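Local coordinates for ethyl tert-butyl ether degradation EthD protein (Ralstonia eutropha JMP134, PDB 3BF4) that is of unknown function but adopts the ferredoxin-like fold of the EthD family, for which an oxidoreductase role is tentatively assigned, at residues 56-61 with 81-86. The protein carries 3 engineered substitutions. Residues are numbered along the deposited sequence; the frame is centred on the assembly and turned at random.
Sequences CAYYTV and AFICDS
Tyr58 and Ile83 face each other as a hydrogen-bonded pair of an antiparallel hairpin, and four backbone hydrogen bonds join the two segments. Ile83 N reaches Tyr58 O at 3.0 Å and Ile83 O takes Ala57 N at 2.8 Å, the latter bond clearly bent (140° at the hydrogen). Two more link Thr60 and Ala81 in both directions. Between these pairs, at the non-hydrogen-bonded Tyr59-Phe82 position, the backbones draw in, and Tyr59 CA lies 3.1 Å from Ala81 O in a CA-H...O contact.

Side-chain packing divides between the two faces of the sheet. On one, the Tyr58 ring swings across the neighbouring strand, its CG set between backbone N and carbonyl carbon (chi1 60°), and lies over Ile83. Ile83 CB sits 3.9 Å from the ring centroid in a CH-pi contact, while Ile83 CG1 touches Tyr58 CE2 at 3.6 Å. At the end of the ring, Tyr58 OH, still alongside Ile83 CG1, is hydrogen-bonded to Glu123. On the other face, Cys56 SG meets the edge of the Phe82 ring, 5.3 Å from its centroid, and Tyr59 CB rests on CD1 of that ring at 3.8 Å.

Phe82 also packs against helix 37-52, on Met45, Val48 and Leu52. Strand 76-84 bonds on its far side to strand 21-28, whereas strand 58-66 is outermost within the chain; there Val61 pairs with a strand of the second subunit, continuing the ferredoxin-like sheet across the dimer.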
ATOM      1  N   CYS A  56      -0.941  -5.417  16.067  1.00 58.27           N
ATOM      2  CA  CYS A  56      -0.940  -5.680  14.632  1.00 55.77           C
ATOM      3  C   CYS A  56      -1.495  -7.078  14.368  1.00 55.66           C
ATOM      4  O   CYS A  56      -0.984  -8.050  14.928  1.00 52.91           O
ATOM      5  CB  CYS A  56       0.481  -5.576  14.104  1.00 56.15           C
ATOM      6  SG  CYS A  56       0.657  -5.971  12.346  1.00 57.45           S
ATOM      7  N   ALA A  57      -2.542  -7.169  13.534  1.00 53.79           N
ATOM      8  CA  ALA A  57      -3.155  -8.449  13.148  1.00 53.59           C
ATOM      9  C   ALA A  57      -2.223  -9.242  12.231  1.00 53.74           C
ATOM     10  O   ALA A  57      -2.044 -10.436  12.403  1.00 53.75           O
ATOM     11  CB  ALA A  57      -4.507  -8.217  12.441  1.00 52.02           C
ATOM     12  N   TYR A  58      -1.674  -8.563  11.228  1.00 53.51           N
ATOM     13  CA  TYR A  58      -0.710  -9.153  10.298  1.00 53.45           C
ATOM     14  C   TYR A  58      -0.008  -8.061   9.530  1.00 53.79           C
ATOM     15  O   TYR A  58      -0.462  -6.914   9.527  1.00 54.77           O
ATOM     16  CB  TYR A  58      -1.375 -10.124   9.300  1.00 53.13           C
ATOM     17  CG  TYR A  58      -2.430  -9.491   8.421  1.00 51.95           C
ATOM     18  CD1 TYR A  58      -3.774  -9.536   8.780  1.00 51.50           C
ATOM     19  CD2 TYR A  58      -2.086  -8.843   7.221  1.00 52.53           C
ATOM     20  CE1 TYR A  58      -4.761  -8.948   7.973  1.00 53.70           C
ATOM     21  CE2 TYR A  58      -3.064  -8.242   6.406  1.00 53.01           C
ATOM     22  CZ  TYR A  58      -4.399  -8.312   6.783  1.00 54.31           C
ATOM     23  OH  TYR A  58      -5.353  -7.744   5.998  1.00 50.94           O
ATOM     24  N   TYR A  59       1.102  -8.433   8.897  1.00 54.65           N
ATOM     25  CA  TYR A  59       1.844  -7.542   8.030  1.00 54.48           C
ATOM     26  C   TYR A  59       1.983  -8.128   6.627  1.00 54.96           C
ATOM     27  O   TYR A  59       1.763  -9.319   6.421  1.00 53.41           O
ATOM     28  CB  TYR A  59       3.208  -7.157   8.624  1.00 55.63           C
ATOM     29  CG  TYR A  59       4.259  -8.252   8.714  1.00 53.63           C
ATOM     30  CD1 TYR A  59       5.056  -8.581   7.606  1.00 56.24           C
ATOM     31  CD2 TYR A  59       4.505  -8.915   9.917  1.00 54.09           C
ATOM     32  CE1 TYR A  59       6.054  -9.593   7.684  1.00 52.70           C
ATOM     33  CE2 TYR A  59       5.498  -9.918  10.011  1.00 57.21           C
ATOM     34  CZ  TYR A  59       6.267 -10.251   8.888  1.00 57.32           C
ATOM     35  OH  TYR A  59       7.236 -11.233   8.971  1.00 58.10           O
ATOM     36  N   THR A  60       2.294  -7.247   5.677  1.00 52.90           N
ATOM     37  CA  THR A  60       2.568  -7.607   4.290  1.00 54.20           C
ATOM     38  C   THR A  60       3.917  -6.988   3.905  1.00 53.65           C
ATOM     39  O   THR A  60       4.325  -5.983   4.491  1.00 52.13           O
ATOM     40  CB  THR A  60       1.478  -7.066   3.295  1.00 54.05           C
ATOM     41  OG1 THR A  60       1.630  -5.658   3.110  1.00 55.76           O
ATOM     42  CG2 THR A  60       0.062  -7.361   3.773  1.00 52.53           C
ATOM     43  N   VAL A  61       4.588  -7.584   2.924  1.00 54.07           N
ATOM     44  CA  VAL A  61       5.876  -7.092   2.405  1.00 54.06           C
ATOM     45  C   VAL A  61       5.896  -7.263   0.882  1.00 54.70           C
ATOM     46  O   VAL A  61       5.400  -8.267   0.360  1.00 55.15           O
ATOM     47  CB  VAL A  61       7.087  -7.870   2.985  1.00 53.42           C
ATOM     48  CG1 VAL A  61       8.424  -7.226   2.529  1.00 51.36           C
ATOM     49  CG2 VAL A  61       7.031  -7.948   4.492  1.00 52.76           C
ATOM     50  N   ALA A  81       3.230  -3.160   5.060  1.00 54.01           N
ATOM     51  CA  ALA A  81       2.039  -2.653   5.711  1.00 53.73           C
ATOM     52  C   ALA A  81       1.733  -3.446   6.967  1.00 53.75           C
ATOM     53  O   ALA A  81       1.857  -4.652   6.957  1.00 50.30           O
ATOM     54  CB  ALA A  81       0.848  -2.654   4.766  1.00 52.15           C
ATOM     55  N   PHE A  82       1.370  -2.737   8.041  1.00 53.91           N
ATOM     56  CA  PHE A  82       0.930  -3.329   9.294  1.00 53.72           C
ATOM     57  C   PHE A  82      -0.569  -3.036   9.397  1.00 52.65           C
ATOM     58  O   PHE A  82      -0.972  -1.870   9.429  1.00 50.94           O
ATOM     59  CB  PHE A  82       1.682  -2.724  10.484  1.00 54.04           C
ATOM     60  CG  PHE A  82       3.163  -2.859  10.373  1.00 56.89           C
ATOM     61  CD1 PHE A  82       3.792  -4.063  10.708  1.00 58.85           C
ATOM     62  CD2 PHE A  82       3.941  -1.799   9.913  1.00 57.69           C
ATOM     63  CE1 PHE A  82       5.193  -4.209  10.586  1.00 58.67           C
ATOM     64  CE2 PHE A  82       5.331  -1.930   9.798  1.00 58.00           C
ATOM     65  CZ  PHE A  82       5.960  -3.133  10.132  1.00 57.72           C
ATOM     66  N   ILE A  83      -1.372  -4.096   9.401  1.00 52.11           N
ATOM     67  CA  ILE A  83      -2.823  -4.017   9.528  1.00 53.01           C
ATOM     68  C   ILE A  83      -3.077  -4.120  11.033  1.00 53.39           C
ATOM     69  O   ILE A  83      -2.679  -5.117  11.669  1.00 50.52           O
ATOM     70  CB  ILE A  83      -3.539  -5.117   8.688  1.00 53.57           C
ATOM     71  CG1 ILE A  83      -3.460  -4.758   7.195  1.00 56.58           C
ATOM     72  CG2 ILE A  83      -5.023  -5.281   9.087  1.00 50.99           C
ATOM     73  CD1 ILE A  83      -2.046  -4.729   6.610  1.00 57.87           C
ATOM     74  N   CYS A  84      -3.687  -3.068  11.591  1.00 52.47           N
ATOM     75  CA  CYS A  84      -3.932  -2.926  13.029  1.00 53.28           C
ATOM     76  C   CYS A  84      -5.375  -2.542  13.301  1.00 54.27           C
ATOM     77  O   CYS A  84      -5.943  -1.703  12.591  1.00 54.71           O
ATOM     78  CB  CYS A  84      -3.022  -1.819  13.577  1.00 53.59           C
ATOM     79  SG  CYS A  84      -1.246  -2.105  13.232  1.00 55.35           S
ATOM     80  N   ASP A  85      -5.957  -3.142  14.328  1.00 55.33           N
ATOM     81  CA  ASP A  85      -7.350  -2.852  14.723  1.00 57.63           C
ATOM     82  C   ASP A  85      -7.509  -1.458  15.364  1.00 56.01           C
ATOM     83  O   ASP A  85      -8.583  -0.870  15.280  1.00 57.45           O
ATOM     84  CB  ASP A  85      -7.886  -3.943  15.670  1.00 57.97           C
ATOM     85  CG  ASP A  85      -7.966  -5.333  15.002  1.00 66.92           C
ATOM     86  OD1 ASP A  85      -8.580  -5.464  13.908  1.00 69.30           O
ATOM     87  OD2 ASP A  85      -7.423  -6.305  15.591  1.00 76.35           O
ATOM     88  N   SER A  86      -6.434  -0.924  15.950  1.00 55.77           N
ATOM     89  CA  SER A  86      -6.446   0.367  16.641  1.00 56.14           C
ATOM     90  C   SER A  86      -5.204   1.194  16.361  1.00 55.43           C
ATOM     91  O   SER A  86      -4.092   0.697  16.557  1.00 55.68           O
ATOM     92  CB  SER A  86      -6.517   0.093  18.154  1.00 56.83           C
ATOM     93  OG  SER A  86      -6.153   1.216  18.943  1.00 59.13           O
TER